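Local coordinates for GH5 (PDB 4YHG), which acts as a family 5 cellulase, probably cutting internal beta-1,4 bonds of cellulose, and binds a glucose-based glycan in the pocket of its beta/alpha barrel, at residues Tyr330-Asn335 / Ile346-Gly351; Arg1-Glu6 / Tyr284-Val289. The protein carries 1 engineered substitution. All blocks are in the same frame, centred on the assembly; numbering follows the deposited sequence.

Contact 1: residues Tyr330-Asn335 / Ile346-Gly351; sequences YWDNGN and IDHATG. With BGC (beta-D-glucopyranose), chain C; BGC (beta-D-glucopyranose), chain B.
Ile346 gives its backbone N-H to Asp332, whose OD2 takes it on the syn lone pair, 3.0 Å from Ile346 N. Trp18 NE1 and Val345 N also bond to OD2, so three N-H groups grip this buried oxygen. Asp332 lies near the C-terminal end of strand 327-332, the eighth of a TIM barrel. Its chain neighbours turn to the sugar: Trp331 NE1 and Asn333 ND2 both donate to O2 of the chain B glucose, at 2.9 and 3.2 Å, while C3 of the chain C glucose lies over one face of the indole. Beyond Asp347, His348 reaches back with CG anti to its own carbonyl carbon (chi1 -72°), which turns the ring to the strand: His348 NE2 donates to Asp332 OD1 at 2.8 Å, in the imidazole plane but from above the carboxylate plane. Gly334 N shares OD1 at 2.8 Å, meeting it nearly end-on and closing an Asx turn. Were Asp332 an alanine, His348 NE2 and the N-H groups of Ile346 and Gly334 would probably be left without the carboxylate that holds them, leaving the imidazole freer to tilt. At the ring's other nitrogen, His348 ND1 is paired with Gln23 OE1.

Contact 2: residues Arg1-Glu6 / Tyr284-Val289; sequences RPMDNE and YIRRGV
The carbonyl oxygen of Ile285 takes a hydrogen bond from Gly288 N, 3.0 Å from Ile285 O; from the N-terminal segment Met3 CA, 3.5 Å from that same oxygen, adds only a weaker CA-H...O contact. The hydrogen bond belongs to a Schellman motif, completed by the bond from Val289 N to Tyr284 O, which ends helix 270-285 with Gly288 at positive phi as the C-prime residue. Having no side chain, Gly288 lets the other segment come right against its backbone. Pro2 lays its ring there, with Pro2 CB 3.6 Å from Arg286 O, and Pro2 O accepts a CA-H contact from Gly288 CA at 3.4 Å.

Asn5 supplies the hydrogen bond that crosses between the segments. Its ND2 donates to Gly288 O over 3.1 Å with an N-H...O angle of 162°, arriving in the plane of the carbonyl, at one of its lone pairs. With CG set between the backbone N and the carbonyl carbon (chi1 77°), the other end of the same amide, OD1, caps Val8 N. One side chain thus ties the start of helix 6-13 to the C-prime glycine that follows helix 270-285. On the outer flank the side chains of Met3 and Arg286 run alongside each other in a common direction, and the methyl Met3 CE rests 3.6 Å from Arg286 NH1; Arg286 NE is bonded to Asn282 OD1. Inward, Met3 CB makes apolar contact with Ile285 CG2 at 4.2 Å.

Helix 6-13 goes on to barrel strand 16-20, and helix 270-285 to strand 291-296, so the contact joins the lead-ins to the first and seventh strands. Beneath it Tyr284 and Ile285 pack on Val291, while Val289 and Tyr284 touch Val238 of strand 236-242.

Contact 1 and contact 2 lie on opposite sides of the chain's centre, their own centres about 33 Å apart and their nearest atoms about 17 Å apart, so they do not touch. Contact 1 is at the glycan end of the barrel, where Trp331 and Asn333 belong to the sugar pocket; contact 2 is at the other end, remote from the ligand. The strands connect them. Strand 291-296, entered after Tyr284-Val289, carries Glu295, which bonds to the sugar and touches Trp331. Strand 16-20 is entered after helix 6-13. Both strands flank 327-332, the strand of contact 1.

Contact 1: residues Tyr330-Asn335 / Ile346-Gly351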
ATOM      1  N   TYR A 330      -2.190   4.678   5.406  1.00 23.81           N
ATOM      2  CA  TYR A 330      -3.510   5.167   4.957  1.00 23.21           C
ATOM      3  C   TYR A 330      -3.456   5.687   3.523  1.00 23.52           C
ATOM      4  O   TYR A 330      -2.486   6.343   3.149  1.00 25.03           O
ATOM      5  CB  TYR A 330      -4.016   6.245   5.907  1.00 22.68           C
ATOM      6  CG  TYR A 330      -5.267   6.927   5.437  1.00 22.91           C
ATOM      7  CD1 TYR A 330      -6.514   6.341   5.619  1.00 23.07           C
ATOM      8  CD2 TYR A 330      -5.208   8.150   4.815  1.00 23.31           C
ATOM      9  CE1 TYR A 330      -7.671   6.969   5.188  1.00 23.19           C
ATOM     10  CE2 TYR A 330      -6.356   8.775   4.353  1.00 24.27           C
ATOM     11  CZ  TYR A 330      -7.584   8.183   4.552  1.00 23.07           C
ATOM     12  OH  TYR A 330      -8.704   8.783   4.096  1.00 23.39           O
ATOM     13  N   TRP A 331      -4.478   5.386   2.729  1.00 22.86           N
ATOM     14  CA  TRP A 331      -4.553   5.858   1.375  1.00 24.38           C
ATOM     15  C   TRP A 331      -5.136   7.283   1.317  1.00 26.09           C
ATOM     16  O   TRP A 331      -6.302   7.500   1.658  1.00 25.16           O
ATOM     17  CB  TRP A 331      -5.406   4.909   0.524  1.00 25.55           C
ATOM     18  CG  TRP A 331      -5.535   5.376  -0.899  1.00 26.80           C
ATOM     19  CD1 TRP A 331      -6.646   5.934  -1.489  1.00 27.75           C
ATOM     20  CD2 TRP A 331      -4.510   5.382  -1.889  1.00 27.60           C
ATOM     21  NE1 TRP A 331      -6.375   6.258  -2.786  1.00 30.08           N
ATOM     22  CE2 TRP A 331      -5.068   5.945  -3.062  1.00 28.26           C
ATOM     23  CE3 TRP A 331      -3.174   4.961  -1.906  1.00 26.67           C
ATOM     24  CZ2 TRP A 331      -4.346   6.108  -4.218  1.00 28.32           C
ATOM     25  CZ3 TRP A 331      -2.462   5.103  -3.062  1.00 28.00           C
ATOM     26  CH2 TRP A 331      -3.045   5.672  -4.213  1.00 29.28           C
ATOM     27  N   ASP A 332      -4.314   8.249   0.902  1.00 26.64           N
ATOM     28  CA  ASP A 332      -4.766   9.633   0.761  1.00 26.81           C
ATOM     29  C   ASP A 332      -4.631  10.060  -0.702  1.00 27.87           C
ATOM     30  O   ASP A 332      -3.538  10.190  -1.225  1.00 28.36           O
ATOM     31  CB  ASP A 332      -3.949  10.522   1.682  1.00 26.79           C
ATOM     32  CG  ASP A 332      -4.477  11.923   1.757  1.00 27.91           C
ATOM     33  OD1 ASP A 332      -4.801  12.515   0.685  1.00 29.94           O
ATOM     34  OD2 ASP A 332      -4.546  12.451   2.890  1.00 26.91           O
ATOM     35  N   ASN A 333      -5.748  10.268  -1.377  1.00 28.79           N
ATOM     36  CA  ASN A 333      -5.702  10.731  -2.768  1.00 30.13           C
ATOM     37  C   ASN A 333      -5.916  12.227  -2.932  1.00 30.18           C
ATOM     38  O   ASN A 333      -6.015  12.698  -4.053  1.00 30.60           O
ATOM     39  CB  ASN A 333      -6.718   9.969  -3.615  1.00 31.43           C
ATOM     40  CG  ASN A 333      -8.158  10.210  -3.173  1.00 31.12           C
ATOM     41  OD1 ASN A 333      -8.450  11.096  -2.356  1.00 31.53           O
ATOM     42  ND2 ASN A 333      -9.057   9.428  -3.717  1.00 30.69           N
ATOM     43  N   GLY A 334      -5.964  12.969  -1.828  1.00 30.72           N
ATOM     44  CA  GLY A 334      -6.117  14.434  -1.868  1.00 33.49           C
ATOM     45  C   GLY A 334      -7.534  14.958  -2.047  1.00 36.22           C
ATOM     46  O   GLY A 334      -7.762  16.173  -2.002  1.00 37.15           O
ATOM     47  N   ASN A 335      -8.491  14.043  -2.233  1.00 38.59           N
ATOM     48  CA  ASN A 335      -9.880  14.399  -2.523  1.00 40.48           C
ATOM     49  C   ASN A 335     -10.664  14.667  -1.239  1.00 39.65           C
ATOM     50  O   ASN A 335     -10.810  13.794  -0.414  1.00 38.82           O
ATOM     51  CB  ASN A 335     -10.541  13.265  -3.316  1.00 41.57           C
ATOM     52  CG  ASN A 335     -11.882  13.660  -3.917  1.00 45.53           C
ATOM     53  OD1 ASN A 335     -12.511  14.642  -3.526  1.00 45.86           O
ATOM     54  ND2 ASN A 335     -12.299  12.909  -4.918  1.00 49.62           N
ATOM     55  N   ILE A 346      -4.973  15.053   4.266  1.00 31.12           N
ATOM     56  CA  ILE A 346      -3.844  16.008   4.340  1.00 31.91           C
ATOM     57  C   ILE A 346      -3.521  16.569   2.955  1.00 32.73           C
ATOM     58  O   ILE A 346      -3.376  15.817   2.003  1.00 33.26           O
ATOM     59  CB  ILE A 346      -2.593  15.354   4.970  1.00 32.43           C
ATOM     60  CG1 ILE A 346      -2.753  15.288   6.487  1.00 32.95           C
ATOM     61  CG2 ILE A 346      -1.328  16.137   4.644  1.00 34.25           C
ATOM     62  CD1 ILE A 346      -1.722  14.440   7.185  1.00 32.98           C
ATOM     63  N   ASP A 347      -3.404  17.888   2.848  1.00 32.94           N
ATOM     64  CA  ASP A 347      -3.107  18.520   1.579  1.00 34.94           C
ATOM     65  C   ASP A 347      -1.742  18.094   1.080  1.00 33.97           C
ATOM     66  O   ASP A 347      -0.769  18.114   1.825  1.00 33.38           O
ATOM     67  CB  ASP A 347      -3.116  20.036   1.721  1.00 38.12           C
ATOM     68  CG  ASP A 347      -2.926  20.734   0.400  1.00 40.65           C
ATOM     69  OD1 ASP A 347      -1.788  20.953  -0.063  1.00 43.81           O
ATOM     70  OD2 ASP A 347      -3.934  21.072  -0.201  1.00 43.11           O
ATOM     71  N   HIS A 348      -1.664  17.747  -0.193  1.00 33.76           N
ATOM     72  CA  HIS A 348      -0.441  17.169  -0.735  1.00 33.76           C
ATOM     73  C   HIS A 348       0.679  18.200  -0.978  1.00 36.31           C
ATOM     74  O   HIS A 348       1.850  17.831  -1.088  1.00 35.83           O
ATOM     75  CB  HIS A 348      -0.760  16.380  -2.010  1.00 33.61           C
ATOM     76  CG  HIS A 348      -1.498  15.101  -1.749  1.00 32.96           C
ATOM     77  ND1 HIS A 348      -1.420  14.003  -2.578  1.00 32.87           N
ATOM     78  CD2 HIS A 348      -2.308  14.739  -0.725  1.00 31.74           C
ATOM     79  CE1 HIS A 348      -2.166  13.028  -2.089  1.00 31.43           C
ATOM     80  NE2 HIS A 348      -2.704  13.446  -0.957  1.00 31.64           N
ATOM     81  N   ALA A 349       0.319  19.477  -1.068  1.00 38.09           N
ATOM     82  CA  ALA A 349       1.297  20.528  -1.302  1.00 40.74           C
ATOM     83  C   ALA A 349       1.793  21.180  -0.019  1.00 41.55           C
ATOM     84  O   ALA A 349       2.943  21.626   0.019  1.00 43.36           O
ATOM     85  CB  ALA A 349       0.717  21.587  -2.223  1.00 42.95           C
ATOM     86  N   THR A 350       0.938  21.239   1.009  1.00 40.45           N
ATOM     87  CA  THR A 350       1.223  22.001   2.227  1.00 41.07           C
ATOM     88  C   THR A 350       1.433  21.166   3.473  1.00 40.21           C
ATOM     89  O   THR A 350       1.959  21.657   4.454  1.00 41.80           O
ATOM     90  CB  THR A 350       0.095  22.993   2.554  1.00 41.96           C
ATOM     91  OG1 THR A 350      -1.065  22.296   3.019  1.00 39.41           O
ATOM     92  CG2 THR A 350      -0.264  23.851   1.324  1.00 43.76           C
ATOM     93  N   GLY A 351       1.004  19.913   3.440  1.00 39.72           N
ATOM     94  CA  GLY A 351       0.962  19.075   4.637  1.00 39.33           C
ATOM     95  C   GLY A 351       0.020  19.515   5.753  1.00 39.29           C
ATOM     96  O   GLY A 351       0.142  19.037   6.871  1.00 38.01           O
TER
HETATM   97  C2  BGC C   1      -4.769   1.101  -5.762  1.00 58.04           C
HETATM   98  C3  BGC C   1      -4.902   2.634  -5.536  1.00 55.93           C
HETATM   99  C4  BGC C   1      -6.404   2.984  -5.556  1.00 54.96           C
HETATM  100  C5  BGC C   1      -7.063   2.262  -4.391  1.00 55.18           C
HETATM  101  C6  BGC C   1      -8.478   2.758  -4.080  1.00 50.90           C
HETATM  102  C1  BGC C   1      -5.739   0.256  -4.875  1.00 61.08           C
HETATM  103  O1  BGC C   1      -5.861  -1.112  -5.346  1.00 60.46           O
HETATM  104  O2  BGC C   1      -3.407   0.692  -5.537  1.00 47.80           O
HETATM  105  O3  BGC C   1      -4.128   3.387  -6.513  1.00 46.11           O
HETATM  106  O4  BGC C   1      -6.690   4.387  -5.519  1.00 57.29           O
HETATM  107  O5  BGC C   1      -7.057   0.861  -4.747  1.00 60.67           O
HETATM  108  O6  BGC C   1      -9.345   2.371  -5.149  1.00 49.60           O
HETATM  109  C2  BGC B   2      -7.816   6.393  -6.350  1.00 46.41           C
HETATM  110  C3  BGC B   2      -8.802   6.934  -7.416  1.00 48.15           C
HETATM  111  C4  BGC B   2      -8.204   6.639  -8.803  1.00 51.60           C
HETATM  112  C5  BGC B   2      -7.984   5.111  -8.910  1.00 54.80           C
HETATM  113  C6  BGC B   2      -7.536   4.735 -10.314  1.00 53.16           C
HETATM  114  C1  BGC B   2      -7.576   4.877  -6.557  1.00 51.86           C
HETATM  115  O2  BGC B   2      -8.244   6.627  -4.995  1.00 38.74           O
HETATM  116  O3  BGC B   2      -9.167   8.338  -7.293  1.00 41.59           O
HETATM  117  O4  BGC B   2      -9.100   7.078  -9.837  1.00 54.32           O
HETATM  118  O5  BGC B   2      -7.076   4.599  -7.894  1.00 50.17           O
HETATM  119  O6  BGC B   2      -6.863   3.484 -10.269  1.00 55.67           O

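Contact 2: residues Arg1-Glu6 / Tyr284-Val289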
ATOM      1  N   ARG A   1      12.373 -16.947  19.432  1.00 57.82           N
ATOM      2  CA  ARG A   1      10.929 -16.715  19.083  1.00 58.63           C
ATOM      3  C   ARG A   1      10.814 -15.816  17.836  1.00 51.42           C
ATOM      4  O   ARG A   1      11.066 -14.621  17.928  1.00 50.24           O
ATOM      5  CB  ARG A   1      10.169 -16.101  20.274  1.00 63.79           C
ATOM      6  CG  ARG A   1       8.797 -16.719  20.529  1.00 68.21           C
ATOM      7  CD  ARG A   1       7.881 -15.818  21.364  1.00 71.46           C
ATOM      8  NE  ARG A   1       8.521 -15.265  22.569  1.00 76.26           N
ATOM      9  CZ  ARG A   1       8.796 -15.952  23.685  1.00 81.17           C
ATOM     10  NH1 ARG A   1       8.508 -17.247  23.777  1.00 82.08           N
ATOM     11  NH2 ARG A   1       9.374 -15.342  24.725  1.00 81.33           N
ATOM     12  N   PRO A   2      10.455 -16.392  16.663  1.00 47.03           N
ATOM     13  CA  PRO A   2      10.502 -15.625  15.414  1.00 43.49           C
ATOM     14  C   PRO A   2       9.722 -14.299  15.388  1.00 43.30           C
ATOM     15  O   PRO A   2      10.199 -13.344  14.774  1.00 42.42           O
ATOM     16  CB  PRO A   2       9.932 -16.600  14.397  1.00 44.20           C
ATOM     17  CG  PRO A   2      10.339 -17.955  14.918  1.00 46.60           C
ATOM     18  CD  PRO A   2      10.135 -17.814  16.404  1.00 47.45           C
ATOM     19  N   MET A   3       8.558 -14.207  16.036  1.00 42.76           N
ATOM     20  CA  MET A   3       7.818 -12.927  16.041  1.00 42.29           C
ATOM     21  C   MET A   3       8.585 -11.802  16.740  1.00 42.20           C
ATOM     22  O   MET A   3       8.304 -10.627  16.514  1.00 41.38           O
ATOM     23  CB  MET A   3       6.397 -13.061  16.621  1.00 42.41           C
ATOM     24  CG  MET A   3       6.333 -13.529  18.057  1.00 45.70           C
ATOM     25  SD  MET A   3       4.689 -13.431  18.774  1.00 48.94           S
ATOM     26  CE  MET A   3       4.175 -15.140  18.806  1.00 50.18           C
ATOM     27  N   ASP A   4       9.573 -12.163  17.554  1.00 43.63           N
ATOM     28  CA  ASP A   4      10.402 -11.186  18.266  1.00 44.21           C
ATOM     29  C   ASP A   4      11.662 -10.791  17.486  1.00 42.18           C
ATOM     30  O   ASP A   4      12.544 -10.171  18.046  1.00 41.65           O
ATOM     31  CB  ASP A   4      10.818 -11.752  19.641  1.00 46.78           C
ATOM     32  CG  ASP A   4       9.648 -11.922  20.590  1.00 48.33           C
ATOM     33  OD1 ASP A   4       8.648 -11.191  20.461  1.00 49.69           O
ATOM     34  OD2 ASP A   4       9.722 -12.787  21.479  1.00 53.88           O
ATOM     35  N   ASN A   5      11.758 -11.141  16.209  1.00 39.94           N
ATOM     36  CA  ASN A   5      12.993 -10.898  15.480  1.00 38.94           C
ATOM     37  C   ASN A   5      13.092  -9.474  14.948  1.00 38.76           C
ATOM     38  O   ASN A   5      12.125  -8.693  15.023  1.00 37.92           O
ATOM     39  CB  ASN A   5      13.202 -11.940  14.371  1.00 38.39           C
ATOM     40  CG  ASN A   5      12.344 -11.696  13.140  1.00 36.71           C
ATOM     41  OD1 ASN A   5      11.552 -10.754  13.076  1.00 36.15           O
ATOM     42  ND2 ASN A   5      12.475 -12.569  12.165  1.00 36.49           N
ATOM     43  N   GLU A   6      14.270  -9.162  14.411  1.00 40.04           N
ATOM     44  CA  GLU A   6      14.631  -7.827  13.937  1.00 40.93           C
ATOM     45  C   GLU A   6      13.760  -7.333  12.757  1.00 38.08           C
ATOM     46  O   GLU A   6      13.408  -6.154  12.678  1.00 36.71           O
ATOM     47  CB  GLU A   6      16.119  -7.860  13.603  1.00 46.03           C
ATOM     48  CG  GLU A   6      16.702  -6.692  12.819  1.00 50.78           C
ATOM     49  CD  GLU A   6      18.191  -6.878  12.500  1.00 54.39           C
ATOM     50  OE1 GLU A   6      18.853  -7.726  13.160  1.00 58.57           O
ATOM     51  OE2 GLU A   6      18.694  -6.176  11.591  1.00 55.42           O
ATOM     52  N   TYR A 284       2.438 -15.248   8.641  1.00 31.53           N
ATOM     53  CA  TYR A 284       3.698 -14.513   8.488  1.00 31.49           C
ATOM     54  C   TYR A 284       4.346 -14.051   9.787  1.00 31.04           C
ATOM     55  O   TYR A 284       5.435 -14.481  10.082  1.00 30.89           O
ATOM     56  CB  TYR A 284       3.476 -13.326   7.551  1.00 30.84           C
ATOM     57  CG  TYR A 284       2.976 -13.770   6.191  1.00 31.72           C
ATOM     58  CD1 TYR A 284       3.702 -14.686   5.421  1.00 33.32           C
ATOM     59  CD2 TYR A 284       1.769 -13.316   5.701  1.00 30.67           C
ATOM     60  CE1 TYR A 284       3.240 -15.109   4.187  1.00 34.24           C
ATOM     61  CE2 TYR A 284       1.301 -13.725   4.479  1.00 32.05           C
ATOM     62  CZ  TYR A 284       2.040 -14.611   3.716  1.00 34.32           C
ATOM     63  OH  TYR A 284       1.553 -15.006   2.498  1.00 35.44           O
ATOM     64  N   ILE A 285       3.681 -13.188  10.561  1.00 29.92           N
ATOM     65  CA  ILE A 285       4.292 -12.631  11.766  1.00 29.10           C
ATOM     66  C   ILE A 285       4.821 -13.759  12.697  1.00 31.79           C
ATOM     67  O   ILE A 285       5.966 -13.725  13.166  1.00 30.89           O
ATOM     68  CB  ILE A 285       3.324 -11.706  12.514  1.00 27.32           C
ATOM     69  CG1 ILE A 285       2.835 -10.557  11.620  1.00 26.01           C
ATOM     70  CG2 ILE A 285       3.970 -11.134  13.770  1.00 27.73           C
ATOM     71  CD1 ILE A 285       3.865  -9.510  11.268  1.00 24.91           C
ATOM     72  N   ARG A 286       4.006 -14.772  12.951  1.00 34.73           N
ATOM     73  CA  ARG A 286       4.451 -15.893  13.784  1.00 38.21           C
ATOM     74  C   ARG A 286       5.687 -16.596  13.218  1.00 38.92           C
ATOM     75  O   ARG A 286       6.422 -17.260  13.956  1.00 41.25           O
ATOM     76  CB  ARG A 286       3.336 -16.931  13.950  1.00 42.10           C
ATOM     77  CG  ARG A 286       2.302 -16.619  15.013  1.00 44.15           C
ATOM     78  CD  ARG A 286       1.603 -17.885  15.472  1.00 49.85           C
ATOM     79  NE  ARG A 286       0.549 -17.564  16.438  1.00 54.49           N
ATOM     80  CZ  ARG A 286       0.691 -17.526  17.773  1.00 56.82           C
ATOM     81  NH1 ARG A 286       1.861 -17.800  18.364  1.00 59.71           N
ATOM     82  NH2 ARG A 286      -0.358 -17.207  18.530  1.00 54.12           N
ATOM     83  N   ARG A 287       5.893 -16.494  11.907  1.00 38.23           N
ATOM     84  CA  ARG A 287       7.039 -17.121  11.272  1.00 40.30           C
ATOM     85  C   ARG A 287       8.225 -16.177  11.044  1.00 37.76           C
ATOM     86  O   ARG A 287       9.178 -16.541  10.355  1.00 37.71           O
ATOM     87  CB  ARG A 287       6.612 -17.799   9.971  1.00 42.73           C
ATOM     88  CG  ARG A 287       5.496 -18.800  10.165  1.00 46.24           C
ATOM     89  CD  ARG A 287       5.427 -19.750   8.995  1.00 51.96           C
ATOM     90  NE  ARG A 287       4.050 -20.136   8.660  1.00 55.98           N
ATOM     91  CZ  ARG A 287       3.291 -20.980   9.361  1.00 60.74           C
ATOM     92  NH1 ARG A 287       3.737 -21.540  10.483  1.00 60.40           N
ATOM     93  NH2 ARG A 287       2.062 -21.265   8.928  1.00 65.98           N
ATOM     94  N   GLY A 288       8.175 -14.987  11.642  1.00 35.40           N
ATOM     95  CA  GLY A 288       9.273 -14.028  11.562  1.00 34.42           C
ATOM     96  C   GLY A 288       9.270 -13.207  10.290  1.00 33.05           C
ATOM     97  O   GLY A 288      10.260 -12.576   9.955  1.00 35.20           O
ATOM     98  N   VAL A 289       8.167 -13.204   9.568  1.00 31.94           N
ATOM     99  CA  VAL A 289       8.085 -12.462   8.327  1.00 31.28           C
ATOM    100  C   VAL A 289       7.149 -11.286   8.537  1.00 30.44           C
ATOM    101  O   VAL A 289       5.986 -11.470   8.838  1.00 31.46           O
ATOM    102  CB  VAL A 289       7.550 -13.356   7.202  1.00 31.96           C
ATOM    103  CG1 VAL A 289       7.314 -12.553   5.939  1.00 30.89           C
ATOM    104  CG2 VAL A 289       8.503 -14.533   6.947  1.00 33.16           C
TER